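Local coordinates for protein glutathione transferase o1 (Bombyx mori, PDB 3RBT) that probably transfers glutathione to substrates and may also reduce dehydroascorbate, as a member of the Omega class of glutathione transferases, at residues Glu156-Leu159 with Thr160-Thr164; Ser226-Glu229 with Tyr230-Tyr234. All coordinates share one frame; numbering follows the deposited sequence.

Contact 1 (156-164) is the C-terminal end of helix 145-162, and contact 2 (226-234) is the N-terminal end of another helix of the same chain, 227-237. Their centres are 29 Å apart and their nearest atoms about 19 Å, so they do not touch. Their centres lie about 21 Å and about 16 Å, respectively, from the centre of the chain. Contact 1 sits on helices 113-138 and 205-216, within the C-terminal family region, whereas Tyr230 of contact 2 bonds to Glu184 of helix 174-186, and Tyr233 touches Met34, just ahead of helix 36-47 in the thioredoxin-like region.

Contact 1 (Glu156-Leu159 with Thr160-Thr164)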
ATOM      1  N   GLU A 156     -13.809  -1.542 -16.049  1.00 31.11           N
ATOM      2  CA  GLU A 156     -14.412  -2.010 -17.295  1.00 32.85           C
ATOM      3  C   GLU A 156     -13.426  -1.824 -18.442  1.00 33.88           C
ATOM      4  O   GLU A 156     -13.170  -2.752 -19.214  1.00 34.00           O
ATOM      5  CB  GLU A 156     -15.714  -1.249 -17.589  1.00 33.94           C
ATOM      6  CG  GLU A 156     -16.297  -1.491 -18.987  1.00 35.88           C
ATOM      7  CD  GLU A 156     -16.850  -2.890 -19.171  1.00 36.09           C
ATOM      8  OE1 GLU A 156     -17.016  -3.306 -20.332  1.00 38.15           O
ATOM      9  OE2 GLU A 156     -17.124  -3.579 -18.164  1.00 35.34           O
ATOM     10  N   LYS A 157     -12.873  -0.617 -18.528  1.00 34.55           N
ATOM     11  CA  LYS A 157     -11.871  -0.277 -19.525  1.00 35.90           C
ATOM     12  C   LYS A 157     -10.617  -1.141 -19.397  1.00 34.74           C
ATOM     13  O   LYS A 157     -10.075  -1.599 -20.404  1.00 35.55           O
ATOM     14  CB  LYS A 157     -11.527   1.211 -19.441  1.00 36.69           C
ATOM     15  CG  LYS A 157     -12.585   2.109 -20.086  1.00 39.91           C
ATOM     16  CD  LYS A 157     -12.434   3.568 -19.661  1.00 42.11           C
ATOM     17  CE  LYS A 157     -13.537   4.438 -20.256  1.00 44.71           C
ATOM     18  NZ  LYS A 157     -13.638   5.739 -19.535  1.00 45.70           N
ATOM     19  N   GLU A 158     -10.180  -1.379 -18.160  1.00 33.02           N
ATOM     20  CA  GLU A 158      -9.008  -2.211 -17.905  1.00 32.10           C
ATOM     21  C   GLU A 158      -9.220  -3.671 -18.312  1.00 31.91           C
ATOM     22  O   GLU A 158      -8.357  -4.262 -18.964  1.00 32.21           O
ATOM     23  CB  GLU A 158      -8.594  -2.139 -16.433  1.00 30.65           C
ATOM     24  CG  GLU A 158      -7.342  -2.948 -16.101  1.00 30.67           C
ATOM     25  CD  GLU A 158      -6.082  -2.406 -16.759  1.00 32.49           C
ATOM     26  OE1 GLU A 158      -5.953  -1.177 -16.904  1.00 34.21           O
ATOM     27  OE2 GLU A 158      -5.204  -3.211 -17.128  1.00 33.92           O
ATOM     28  N   LEU A 159     -10.356  -4.250 -17.916  1.00 31.14           N
ATOM     29  CA  LEU A 159     -10.666  -5.633 -18.290  1.00 31.27           C
ATOM     30  C   LEU A 159     -10.775  -5.781 -19.813  1.00 32.94           C
ATOM     31  O   LEU A 159     -10.276  -6.757 -20.378  1.00 33.63           O
ATOM     32  CB  LEU A 159     -11.950  -6.112 -17.605  1.00 30.54           C
ATOM     33  CG  LEU A 159     -12.392  -7.569 -17.759  1.00 30.76           C
ATOM     34  CD1 LEU A 159     -11.332  -8.550 -17.266  1.00 29.10           C
ATOM     35  CD2 LEU A 159     -13.691  -7.775 -17.001  1.00 30.41           C
ATOM     36  N   THR A 160     -11.415  -4.806 -20.463  1.00 33.78           N
ATOM     37  CA  THR A 160     -11.552  -4.791 -21.923  1.00 35.59           C
ATOM     38  C   THR A 160     -10.172  -4.767 -22.582  1.00 36.06           C
ATOM     39  O   THR A 160      -9.910  -5.529 -23.511  1.00 37.26           O
ATOM     40  CB  THR A 160     -12.431  -3.601 -22.410  1.00 36.79           C
ATOM     41  OG1 THR A 160     -13.646  -3.560 -21.649  1.00 36.37           O
ATOM     42  CG2 THR A 160     -12.785  -3.739 -23.902  1.00 38.64           C
ATOM     43  N   ASN A 161      -9.287  -3.913 -22.072  1.00 35.58           N
ATOM     44  CA  ASN A 161      -7.934  -3.770 -22.613  1.00 36.22           C
ATOM     45  C   ASN A 161      -7.116  -5.054 -22.525  1.00 35.51           C
ATOM     46  O   ASN A 161      -6.291  -5.339 -23.400  1.00 36.48           O
ATOM     47  CB  ASN A 161      -7.193  -2.635 -21.908  1.00 35.99           C
ATOM     48  CG  ASN A 161      -7.618  -1.267 -22.392  1.00 38.16           C
ATOM     49  OD1 ASN A 161      -8.158  -1.117 -23.491  1.00 43.11           O
ATOM     50  ND2 ASN A 161      -7.363  -0.251 -21.579  1.00 38.51           N
ATOM     51  N   ARG A 162      -7.347  -5.818 -21.457  1.00 33.51           N
ATOM     52  CA  ARG A 162      -6.658  -7.085 -21.246  1.00 32.63           C
ATOM     53  C   ARG A 162      -7.179  -8.193 -22.170  1.00 33.43           C
ATOM     54  O   ARG A 162      -6.404  -9.040 -22.605  1.00 34.17           O
ATOM     55  CB  ARG A 162      -6.735  -7.507 -19.775  1.00 30.70           C
ATOM     56  CG  ARG A 162      -5.952  -6.571 -18.855  1.00 29.97           C
ATOM     57  CD  ARG A 162      -5.794  -7.116 -17.456  1.00 27.13           C
ATOM     58  NE  ARG A 162      -5.176  -6.113 -16.594  1.00 26.26           N
ATOM     59  CZ  ARG A 162      -4.597  -6.360 -15.422  1.00 24.37           C
ATOM     60  NH1 ARG A 162      -4.535  -7.596 -14.933  1.00 21.80           N
ATOM     61  NH2 ARG A 162      -4.063  -5.357 -14.742  1.00 22.69           N
ATOM     62  N   GLY A 163      -8.480  -8.185 -22.454  1.00 33.17           N
ATOM     63  CA  GLY A 163      -9.077  -9.137 -23.391  1.00 34.11           C
ATOM     64  C   GLY A 163      -9.100 -10.583 -22.924  1.00 33.20           C
ATOM     65  O   GLY A 163      -9.149 -11.512 -23.740  1.00 34.61           O
ATOM     66  N   THR A 164      -9.061 -10.772 -21.610  1.00 30.65           N
ATOM     67  CA  THR A 164      -9.156 -12.096 -21.015  1.00 29.78           C
ATOM     68  C   THR A 164     -10.438 -12.203 -20.195  1.00 28.84           C
ATOM     69  O   THR A 164     -11.046 -11.187 -19.853  1.00 27.76           O
ATOM     70  CB  THR A 164      -7.940 -12.402 -20.105  1.00 28.49           C
ATOM     71  OG1 THR A 164      -7.748 -11.323 -19.179  1.00 26.96           O
ATOM     72  CG2 THR A 164      -6.666 -12.588 -20.928  1.00 28.94           C
TER
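Glu156 O accepts two bonds from Thr160: the backbone N of Thr160 donates across 3.0 Å to Glu156 O, and its OG1 donates to the same oxygen at 2.6 Å. The two donors come from opposite faces of the carbonyl plane, the hydroxyl lying 37° out of it. With Thr160 OG1 beside its own backbone N (chi1 -49°), the hydroxyl is folded back over the preceding turn, where Asn206 ND2 also bonds it. The buried carboxylate of Glu156 is satisfied by backbone amides, OE1 by Asn206 N and OE2 by Phe207 N, at the start of helix 205-216.

Two residues further along, Glu158 and Arg162 form a salt bridge, with Glu158 OE2 3.0 Å from Arg162 NE and an N-H...O angle of 168°. OE2 uses its anti lone pair and lies in the guanidinium plane, at its edge, while the carboxylate itself stands nearly perpendicular to that plane. A weaker bond from Arg162 NH2 reaches the same oxygen; NH2 also pairs with Asp119, and NH1 donates to Phe167 O. With an alanine in place of Arg162, the carboxylates of Glu158 and Asp119 would probably lose the cation they share, and Phe167 O its donor.

Backbone bonds continue from Asn161 N to Lys157 O (3.0 Å) and from Arg162 N to Glu158 O (3.1 Å). Gly163 N then donates to Leu159 O at 3.1 Å, and Leu159 CD1 packs 3.7 Å from Thr164 O. The chain leaves helical geometry at Gly163, whose phi is positive, consistent with an alpha-L C-cap in which the glycine takes the left-handed position.

Contact 2 (Ser226-Glu229 with Tyr230-Tyr234); sequences SPQE and YFDYY
A capping box begins helix 227-237: Ser226, at the N-cap, accepts from Glu229 N through OG at 3.2 Å, and Ser226 N in turn donates to Glu229 OE1 at 3.0 Å, approaching from above the carboxylate plane. Glu229 CG lies beside its backbone N (chi1 -73°), which turns the extended chain back toward the cap. The first turn closes with Tyr230 N donating to Ser226 O at 3.0 Å, and Asp232 N to Gln228 O follows at 2.8 Å; Phe231 N and Tyr233 N bond likewise to Pro227 O and Glu229 O. Phe231 CG points away from its backbone N (chi1 176°), which swings the ring out toward helix 189-192, where it packs on Cys191 and Val192, as Pro227 does on Cys191. At the root of that side chain, Phe231 CB rests 3.3 Å from Pro227 O, the oxygen its own backbone N bonds. The Tyr230 hydroxyl reaches Glu184 of helix 174-186, while the near part of the ring borders the first-turn carbonyl, Tyr230 CD2 lying 3.5 Å from Ser226 O.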
ATOM      1  N   SER A 226     -25.615 -14.389  -0.642  1.00 29.04           N
ATOM      2  CA  SER A 226     -26.529 -13.878  -1.654  1.00 29.43           C
ATOM      3  C   SER A 226     -26.770 -12.365  -1.518  1.00 29.09           C
ATOM      4  O   SER A 226     -26.458 -11.776  -0.477  1.00 27.81           O
ATOM      5  CB  SER A 226     -27.856 -14.648  -1.580  1.00 31.42           C
ATOM      6  OG  SER A 226     -28.513 -14.428  -0.343  1.00 31.47           O
ATOM      7  N   PRO A 227     -27.294 -11.724  -2.587  1.00 29.94           N
ATOM      8  CA  PRO A 227     -27.791 -10.349  -2.502  1.00 30.09           C
ATOM      9  C   PRO A 227     -28.690 -10.127  -1.284  1.00 30.72           C
ATOM     10  O   PRO A 227     -28.469  -9.179  -0.526  1.00 30.13           O
ATOM     11  CB  PRO A 227     -28.598 -10.201  -3.789  1.00 31.59           C
ATOM     12  CG  PRO A 227     -27.855 -11.057  -4.766  1.00 31.20           C
ATOM     13  CD  PRO A 227     -27.244 -12.190  -3.989  1.00 30.33           C
ATOM     14  N   GLN A 228     -29.668 -11.010  -1.080  1.00 31.77           N
ATOM     15  CA  GLN A 228     -30.623 -10.861   0.025  1.00 32.53           C
ATOM     16  C   GLN A 228     -29.928 -10.949   1.388  1.00 31.31           C
ATOM     17  O   GLN A 228     -30.210 -10.149   2.287  1.00 31.04           O
ATOM     18  CB  GLN A 228     -31.754 -11.898  -0.073  1.00 34.40           C
ATOM     19  CG  GLN A 228     -32.921 -11.660   0.896  1.00 36.60           C
ATOM     20  CD  GLN A 228     -33.612 -10.314   0.679  1.00 39.33           C
ATOM     21  OE1 GLN A 228     -33.632  -9.466   1.571  1.00 39.96           O
ATOM     22  NE2 GLN A 228     -34.165 -10.112  -0.514  1.00 40.42           N
ATOM     23  N   GLU A 229     -29.019 -11.915   1.520  1.00 30.02           N
ATOM     24  CA  GLU A 229     -28.282 -12.116   2.764  1.00 29.58           C
ATOM     25  C   GLU A 229     -27.435 -10.890   3.108  1.00 28.31           C
ATOM     26  O   GLU A 229     -27.445 -10.432   4.246  1.00 28.36           O
ATOM     27  CB  GLU A 229     -27.425 -13.395   2.706  1.00 28.64           C
ATOM     28  CG  GLU A 229     -28.249 -14.697   2.794  1.00 30.32           C
ATOM     29  CD  GLU A 229     -27.520 -15.909   2.219  1.00 29.20           C
ATOM     30  OE1 GLU A 229     -26.306 -15.808   1.946  1.00 28.83           O
ATOM     31  OE2 GLU A 229     -28.158 -16.966   2.034  1.00 31.33           O
ATOM     32  N   TYR A 230     -26.724 -10.349   2.121  1.00 27.60           N
ATOM     33  CA  TYR A 230     -25.975  -9.106   2.330  1.00 26.90           C
ATOM     34  C   TYR A 230     -26.901  -7.956   2.713  1.00 28.15           C
ATOM     35  O   TYR A 230     -26.569  -7.163   3.606  1.00 27.95           O
ATOM     36  CB  TYR A 230     -25.163  -8.729   1.095  1.00 26.10           C
ATOM     37  CG  TYR A 230     -23.855  -9.484   0.952  1.00 24.73           C
ATOM     38  CD1 TYR A 230     -23.007  -9.677   2.047  1.00 24.46           C
ATOM     39  CD2 TYR A 230     -23.452  -9.977  -0.287  1.00 24.13           C
ATOM     40  CE1 TYR A 230     -21.799 -10.365   1.906  1.00 23.76           C
ATOM     41  CE2 TYR A 230     -22.248 -10.658  -0.439  1.00 22.75           C
ATOM     42  CZ  TYR A 230     -21.431 -10.849   0.656  1.00 22.58           C
ATOM     43  OH  TYR A 230     -20.243 -11.525   0.501  1.00 23.64           O
ATOM     44  N   PHE A 231     -28.059  -7.892   2.048  1.00 29.40           N
ATOM     45  CA  PHE A 231     -29.038  -6.815   2.244  1.00 31.06           C
ATOM     46  C   PHE A 231     -29.610  -6.822   3.660  1.00 31.84           C
ATOM     47  O   PHE A 231     -29.641  -5.788   4.324  1.00 31.94           O
ATOM     48  CB  PHE A 231     -30.151  -6.902   1.191  1.00 32.14           C
ATOM     49  CG  PHE A 231     -31.263  -5.892   1.372  1.00 35.39           C
ATOM     50  CD1 PHE A 231     -31.046  -4.532   1.149  1.00 35.40           C
ATOM     51  CD2 PHE A 231     -32.547  -6.311   1.732  1.00 37.01           C
ATOM     52  CE1 PHE A 231     -32.087  -3.599   1.301  1.00 37.37           C
ATOM     53  CE2 PHE A 231     -33.590  -5.385   1.882  1.00 39.42           C
ATOM     54  CZ  PHE A 231     -33.356  -4.028   1.664  1.00 38.83           C
ATOM     55  N   ASP A 232     -30.045  -7.994   4.116  1.00 32.51           N
ATOM     56  CA  ASP A 232     -30.531  -8.144   5.480  1.00 33.41           C
ATOM     57  C   ASP A 232     -29.438  -7.871   6.516  1.00 32.62           C
ATOM     58  O   ASP A 232     -29.713  -7.274   7.559  1.00 33.37           O
ATOM     59  CB  ASP A 232     -31.178  -9.520   5.670  1.00 34.25           C
ATOM     60  CG  ASP A 232     -32.546  -9.601   5.016  1.00 35.78           C
ATOM     61  OD1 ASP A 232     -33.232  -8.561   4.982  1.00 35.74           O
ATOM     62  OD2 ASP A 232     -32.933 -10.687   4.536  1.00 36.12           O
ATOM     63  N   TYR A 233     -28.204  -8.284   6.218  1.00 31.26           N
ATOM     64  CA  TYR A 233     -27.075  -7.974   7.095  1.00 30.68           C
ATOM     65  C   TYR A 233     -26.768  -6.479   7.183  1.00 30.67           C
ATOM     66  O   TYR A 233     -26.673  -5.926   8.281  1.00 31.02           O
ATOM     67  CB  TYR A 233     -25.787  -8.707   6.696  1.00 28.92           C
ATOM     68  CG  TYR A 233     -24.625  -8.214   7.540  1.00 28.37           C
ATOM     69  CD1 TYR A 233     -23.744  -7.238   7.060  1.00 27.62           C
ATOM     70  CD2 TYR A 233     -24.449  -8.673   8.845  1.00 28.91           C
ATOM     71  CE1 TYR A 233     -22.698  -6.754   7.852  1.00 27.00           C
ATOM     72  CE2 TYR A 233     -23.405  -8.202   9.642  1.00 28.59           C
ATOM     73  CZ  TYR A 233     -22.540  -7.243   9.139  1.00 26.60           C
ATOM     74  OH  TYR A 233     -21.521  -6.781   9.928  1.00 25.59           O
ATOM     75  N   TYR A 234     -26.577  -5.837   6.033  1.00 30.49           N
ATOM     76  CA  TYR A 234     -26.165  -4.437   6.029  1.00 30.68           C
ATOM     77  C   TYR A 234     -27.239  -3.460   6.516  1.00 32.77           C
ATOM     78  O   TYR A 234     -26.904  -2.447   7.130  1.00 32.56           O
ATOM     79  CB  TYR A 234     -25.540  -4.029   4.683  1.00 29.75           C
ATOM     80  CG  TYR A 234     -24.103  -4.520   4.563  1.00 28.32           C
ATOM     81  CD1 TYR A 234     -23.757  -5.535   3.677  1.00 27.38           C
ATOM     82  CD2 TYR A 234     -23.099  -3.981   5.368  1.00 27.70           C
ATOM     83  CE1 TYR A 234     -22.436  -5.994   3.586  1.00 27.63           C
ATOM     84  CE2 TYR A 234     -21.783  -4.429   5.294  1.00 27.22           C
ATOM     85  CZ  TYR A 234     -21.457  -5.435   4.406  1.00 26.48           C
ATOM     86  OH  TYR A 234     -20.159  -5.867   4.345  1.00 24.89           O
TER